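Local coordinates for major Capsid Protein VP1 (Chimpanzee polyomavirus Bob, PDB 6Y9I), which forms, as the major coat protein VP1, the outer shell of the polyomavirus capsid and, as in related viruses, probably carries the glycan receptor-binding surface, at residues T153-A158 with T163-D168; H51-D56 with S61-Q66. One frame throughout, in Å; residues are numbered along the deposited sequence.

Contact 1: residues T153-A158 with T163-D168; sequences TKYASA and TIHPND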
loop_
_atom_site.group_PDB
_atom_site.type_symbol
_atom_site.label_atom_id
_atom_site.label_comp_id
_atom_site.label_asym_id
_atom_site.label_seq_id
_atom_site.Cartn_x
_atom_site.Cartn_y
_atom_site.Cartn_z
ATOM N N THR A 153 -21.581 25.355 -10.961
ATOM C CA THR A 153 -22.102 24.215 -11.749
ATOM C C THR A 153 -23.581 24.470 -11.959
ATOM O O THR A 153 -24.250 24.820 -10.957
ATOM C CB THR A 153 -21.952 22.866 -11.041
ATOM O OG1 THR A 153 -20.560 22.658 -10.876
ATOM C CG2 THR A 153 -22.542 21.719 -11.830
ATOM N N LYS A 154 -24.067 24.243 -13.174
ATOM C CA LYS A 154 -25.507 24.379 -13.507
ATOM C C LYS A 154 -26.183 23.040 -13.234
ATOM O O LYS A 154 -25.817 22.035 -13.895
ATOM C CB LYS A 154 -25.683 24.810 -14.959
ATOM C CG LYS A 154 -25.135 26.196 -15.253
ATOM C CD LYS A 154 -25.350 26.619 -16.678
ATOM C CE LYS A 154 -24.612 27.901 -17.011
ATOM N NZ LYS A 154 -23.158 27.662 -17.212
ATOM N N TYR A 155 -27.152 23.031 -12.318
ATOM C CA TYR A 155 -27.963 21.838 -12.004
ATOM C C TYR A 155 -29.369 21.993 -12.566
ATOM O O TYR A 155 -29.965 23.036 -12.367
ATOM C CB TYR A 155 -28.030 21.594 -10.500
ATOM C CG TYR A 155 -26.693 21.311 -9.879
ATOM C CD1 TYR A 155 -26.053 20.110 -10.110
ATOM C CD2 TYR A 155 -26.078 22.236 -9.053
ATOM C CE1 TYR A 155 -24.822 19.837 -9.545
ATOM C CE2 TYR A 155 -24.844 21.978 -8.476
ATOM C CZ TYR A 155 -24.220 20.764 -8.710
ATOM O OH TYR A 155 -22.990 20.500 -8.187
ATOM N N ALA A 156 -29.861 20.931 -13.202
ATOM C CA ALA A 156 -31.266 20.764 -13.621
ATOM C C ALA A 156 -32.152 20.880 -12.388
ATOM O O ALA A 156 -31.767 20.409 -11.313
ATOM C CB ALA A 156 -31.474 19.449 -14.324
ATOM N N SER A 157 -33.283 21.549 -12.547
ATOM C CA SER A 157 -34.255 21.826 -11.467
ATOM C C SER A 157 -35.565 21.125 -11.834
ATOM O O SER A 157 -35.936 21.161 -13.022
ATOM C CB SER A 157 -34.410 23.312 -11.309
ATOM O OG SER A 157 -35.068 23.613 -10.099
ATOM N N ALA A 158 -36.205 20.460 -10.877
ATOM C CA ALA A 158 -37.526 19.830 -11.061
ATOM C C ALA A 158 -38.334 20.006 -9.778
ATOM O O ALA A 158 -37.741 20.250 -8.699
ATOM C CB ALA A 158 -37.385 18.375 -11.427
ATOM N N THR A 163 -33.005 15.537 -6.548
ATOM C CA THR A 163 -31.836 15.654 -5.657
ATOM C C THR A 163 -31.890 17.005 -4.978
ATOM O O THR A 163 -32.594 17.902 -5.496
ATOM C CB THR A 163 -30.491 15.541 -6.397
ATOM O OG1 THR A 163 -30.429 16.325 -7.595
ATOM C CG2 THR A 163 -30.203 14.107 -6.761
ATOM N N ILE A 164 -31.169 17.113 -3.862
ATOM C CA ILE A 164 -30.973 18.378 -3.123
ATOM C C ILE A 164 -29.498 18.741 -3.228
ATOM O O ILE A 164 -28.646 17.846 -3.126
ATOM C CB ILE A 164 -31.452 18.280 -1.671
ATOM C CG1 ILE A 164 -31.311 19.616 -0.946
ATOM C CG2 ILE A 164 -30.757 17.164 -0.915
ATOM C CD1 ILE A 164 -32.363 19.824 0.115
ATOM N N HIS A 165 -29.233 20.020 -3.428
ATOM C CA HIS A 165 -27.885 20.614 -3.525
ATOM C C HIS A 165 -27.648 21.490 -2.306
ATOM O O HIS A 165 -28.582 22.023 -1.710
ATOM C CB HIS A 165 -27.769 21.371 -4.853
ATOM C CG HIS A 165 -28.240 20.552 -6.001
ATOM N ND1 HIS A 165 -27.569 19.414 -6.409
ATOM C CD2 HIS A 165 -29.318 20.672 -6.805
ATOM C CE1 HIS A 165 -28.212 18.869 -7.419
ATOM N NE2 HIS A 165 -29.290 19.616 -7.684
ATOM N N PRO A 166 -26.378 21.662 -1.895
ATOM C CA PRO A 166 -26.066 22.513 -0.759
ATOM C C PRO A 166 -26.667 23.927 -0.814
ATOM O O PRO A 166 -27.085 24.368 0.223
ATOM C CB PRO A 166 -24.536 22.570 -0.801
ATOM C CG PRO A 166 -24.148 21.230 -1.374
ATOM C CD PRO A 166 -25.193 20.970 -2.433
ATOM N N ASN A 167 -26.692 24.586 -1.976
ATOM C CA ASN A 167 -27.229 25.969 -2.062
ATOM C C ASN A 167 -28.758 26.019 -1.923
ATOM O O ASN A 167 -29.232 27.109 -1.531
ATOM C CB ASN A 167 -26.766 26.751 -3.285
ATOM C CG ASN A 167 -26.738 28.220 -2.930
ATOM O OD1 ASN A 167 -26.365 28.574 -1.812
ATOM N ND2 ASN A 167 -27.180 29.072 -3.836
ATOM N N ASP A 168 -29.473 24.921 -2.188
ATOM C CA ASP A 168 -30.914 24.740 -1.892
ATOM C C ASP A 168 -31.094 24.989 -0.402
ATOM O O ASP A 168 -32.109 25.540 -0.030
ATOM C CB ASP A 168 -31.452 23.346 -2.259
ATOM C CG ASP A 168 -31.473 23.017 -3.750
ATOM O OD1 ASP A 168 -31.477 23.967 -4.556
ATOM O OD2 ASP A 168 -31.480 21.801 -4.122
HETATM O O HOH W 1 -31.414 18.886 -9.475
#
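Tyr155 and His165 form a face-to-face aromatic stack that closes the loop running from strand 142-146 to helix 166-170, outside the jelly-roll core of VP1. The ring centroids are 4.1 Å apart and the planes meet at 13°, so the rings overlap broadly. Tyr155 CG, the root of its ring, lies over the centre of the imidazole, while His165 ND1 lies over the centre of the phenol ring. The overlap extends back to the methylene: Tyr155 CB reaches His165 NE2 at 3.7 Å and makes a CH-pi contact over the same imidazole face. In both residues CG is turned beside the backbone N and anti to the carbonyl carbon (chi1 -63° in Tyr155), which swings the rings into the gap between the two backbones. The opposite face of the phenol carries Thr153 CG2, 3.6 Å above its plane and offset toward the rim, so the tyrosine ring is sandwiched. Outside the segments, Glu148 OE1 bonds to Tyr155 OH and holds the far end of the phenol, while Glu201 OE1 bonds to His165 ND1, limiting how the imidazole turns about CB-CG, and may polarise it. The backbone of His165 is held too: its N donates to Asp168 OD2 at 3.0 Å, nearly straight at 167°, from above the carboxylate plane. At the imidazole edge, a water oxygen lies in the ring plane, 2.9 Å from His165 NE2.

Contact 2: residues H51-D56 with S61-Q66; sequences HADGYD and SIQMPQ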
loop_
_atom_site.group_PDB
_atom_site.type_symbol
_atom_site.label_atom_id
_atom_site.label_comp_id
_atom_site.label_asym_id
_atom_site.label_seq_id
_atom_site.Cartn_x
_atom_site.Cartn_y
_atom_site.Cartn_z
ATOM N N HIS A 51 -17.294 16.156 -20.076
ATOM C CA HIS A 51 -16.488 17.188 -19.383
ATOM C C HIS A 51 -17.251 18.513 -19.220
ATOM O O HIS A 51 -16.978 19.181 -18.231
ATOM C CB HIS A 51 -15.162 17.396 -20.106
ATOM C CG HIS A 51 -15.311 17.955 -21.478
ATOM N ND1 HIS A 51 -15.587 17.146 -22.571
ATOM C CD2 HIS A 51 -15.208 19.217 -21.941
ATOM C CE1 HIS A 51 -15.667 17.910 -23.656
ATOM N NE2 HIS A 51 -15.445 19.175 -23.291
ATOM N N ALA A 52 -18.124 18.898 -20.155
ATOM C CA ALA A 52 -18.798 20.221 -20.164
ATOM C C ALA A 52 -20.238 20.098 -19.637
ATOM O O ALA A 52 -20.976 21.098 -19.687
ATOM C CB ALA A 52 -18.771 20.812 -21.552
ATOM N N ASP A 53 -20.640 18.918 -19.168
ATOM C CA ASP A 53 -21.915 18.760 -18.432
ATOM C C ASP A 53 -21.858 19.659 -17.193
ATOM O O ASP A 53 -20.824 19.723 -16.544
ATOM C CB ASP A 53 -22.204 17.275 -18.193
ATOM C CG ASP A 53 -22.533 16.505 -19.474
ATOM O OD1 ASP A 53 -22.755 17.154 -20.554
ATOM O OD2 ASP A 53 -22.570 15.266 -19.395
ATOM N N GLY A 54 -22.934 20.404 -16.916
ATOM C CA GLY A 54 -22.995 21.409 -15.836
ATOM C C GLY A 54 -22.417 22.749 -16.272
ATOM O O GLY A 54 -22.443 23.688 -15.474
ATOM N N TYR A 55 -21.916 22.854 -17.502
ATOM C CA TYR A 55 -21.438 24.133 -18.080
ATOM C C TYR A 55 -22.184 24.429 -19.387
ATOM O O TYR A 55 -22.786 25.523 -19.449
ATOM C CB TYR A 55 -19.923 24.165 -18.288
ATOM C CG TYR A 55 -19.477 25.505 -18.809
ATOM C CD1 TYR A 55 -19.575 26.635 -18.011
ATOM C CD2 TYR A 55 -19.030 25.665 -20.113
ATOM C CE1 TYR A 55 -19.206 27.883 -18.481
ATOM C CE2 TYR A 55 -18.645 26.907 -20.595
ATOM C CZ TYR A 55 -18.745 28.018 -19.778
ATOM O OH TYR A 55 -18.357 29.240 -20.243
ATOM N N ASP A 56 -22.143 23.517 -20.365
ATOM C CA ASP A 56 -22.820 23.644 -21.684
ATOM C C ASP A 56 -24.308 23.370 -21.515
ATOM O O ASP A 56 -25.040 23.689 -22.433
ATOM C CB ASP A 56 -22.374 22.608 -22.725
ATOM C CG ASP A 56 -21.079 22.923 -23.440
ATOM O OD1 ASP A 56 -20.593 24.059 -23.281
ATOM O OD2 ASP A 56 -20.557 22.006 -24.127
ATOM N N SER A 61 -29.805 14.794 -12.259
ATOM C CA SER A 61 -29.739 13.918 -11.062
ATOM C C SER A 61 -29.225 12.535 -11.462
ATOM O O SER A 61 -28.473 11.940 -10.663
ATOM C CB SER A 61 -31.084 13.851 -10.369
ATOM O OG SER A 61 -31.319 15.087 -9.704
ATOM N N ILE A 62 -29.584 12.054 -12.664
ATOM C CA ILE A 62 -29.233 10.681 -13.133
ATOM C C ILE A 62 -27.718 10.605 -13.455
ATOM O O ILE A 62 -27.228 9.462 -13.558
ATOM C CB ILE A 62 -30.138 10.208 -14.292
ATOM C CG1 ILE A 62 -30.104 11.163 -15.488
ATOM C CG2 ILE A 62 -31.571 9.967 -13.816
ATOM C CD1 ILE A 62 -30.710 10.605 -16.767
ATOM N N GLN A 63 -26.988 11.740 -13.501
ATOM C CA GLN A 63 -25.507 11.807 -13.719
ATOM C C GLN A 63 -24.742 11.956 -12.400
ATOM O O GLN A 63 -23.488 12.163 -12.475
ATOM C CB GLN A 63 -25.120 12.996 -14.609
ATOM C CG GLN A 63 -25.725 12.932 -15.992
ATOM C CD GLN A 63 -25.415 14.183 -16.772
ATOM O OE1 GLN A 63 -25.981 15.243 -16.515
ATOM N NE2 GLN A 63 -24.464 14.076 -17.680
ATOM N N MET A 64 -25.428 11.918 -11.251
ATOM C CA MET A 64 -24.815 12.261 -9.937
ATOM C C MET A 64 -25.066 11.111 -8.972
ATOM O O MET A 64 -26.200 10.877 -8.530
ATOM C CB MET A 64 -25.383 13.554 -9.374
ATOM C CG MET A 64 -25.283 14.712 -10.337
ATOM S SD MET A 64 -25.898 16.227 -9.575
ATOM C CE MET A 64 -24.478 16.659 -8.582
ATOM N N PRO A 65 -24.039 10.267 -8.719
ATOM C CA PRO A 65 -24.186 9.190 -7.740
ATOM C C PRO A 65 -24.601 9.766 -6.387
ATOM O O PRO A 65 -24.146 10.849 -5.993
ATOM C CB PRO A 65 -22.809 8.509 -7.749
ATOM C CG PRO A 65 -22.252 8.833 -9.126
ATOM C CD PRO A 65 -22.751 10.222 -9.427
ATOM N N GLN A 66 -25.460 9.023 -5.701
ATOM C CA GLN A 66 -26.153 9.459 -4.470
ATOM C C GLN A 66 -25.931 8.428 -3.361
ATOM O O GLN A 66 -25.669 7.258 -3.655
ATOM C CB GLN A 66 -27.652 9.612 -4.759
ATOM C CG GLN A 66 -27.984 10.746 -5.733
ATOM C CD GLN A 66 -29.056 10.386 -6.754
ATOM O OE1 GLN A 66 -29.991 9.621 -6.469
ATOM N NE2 GLN A 66 -28.926 10.935 -7.961
#
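Gln63 NE2 donates to Asp53 OD2 at 2.8 Å, and this single side-chain hydrogen bond carries the contact. It is bent, with an N-H...O angle of 133°. The acceptor lies almost in the amide plane of Gln63, yet the nitrogen approaches from well above the carboxylate plane, and the two flat groups are turned 59° apart. Gln63 gets there by an extended chain beyond CG (chi2 175°), meeting the aspartate side chain at about a right angle. Further direct partners hold both buried groups. Asp53 OD2 also bonds to His50 ND1, and OD1 to Asn57 ND2; Gln63 NE2 has a further acceptor in Val48 O, while its OE1 takes the N-H of Leu60. In the second shell, Asn57 OD1 receives Gly54 N, tying the carboxylate to its own turn, where Ala52 O accepts both Tyr55 N at 3.0 Å and Asp56 N at 2.8 Å. Next to this turn, His51 ND1 bonds to Gly122 O of a second subunit. On the other side Met64 N bonds to Ser61 O at 3.1 Å, holding the 3-10 turn 61-63 from which Gln63 projects. The contact thus pins together two parts of the long loop between strands 8-26 and 68-73.

Overall arrangement
The two contacts follow one another along the chain, with centres 11 Å apart, and both lie about 18 Å from the chain's centre on the same side of it. They touch at several points. Lys154 N lies 2.9 Å from Gly54 O and Thr163 OG1 lies 2.6 Å from Ser61 OG, both probable hydrogen bonds, so 153-158 meets 51-56 and 163-168 meets 61-66. Met64 CE also packs on Tyr155 CE1 at 3.3 Å, so that 61-66 touches both segments of contact 1. The geometry therefore indicates two loops packed against each other and joined by hydrogen bonds, built from the connections 8-26 to 68-73 and 142-146 to 166-170.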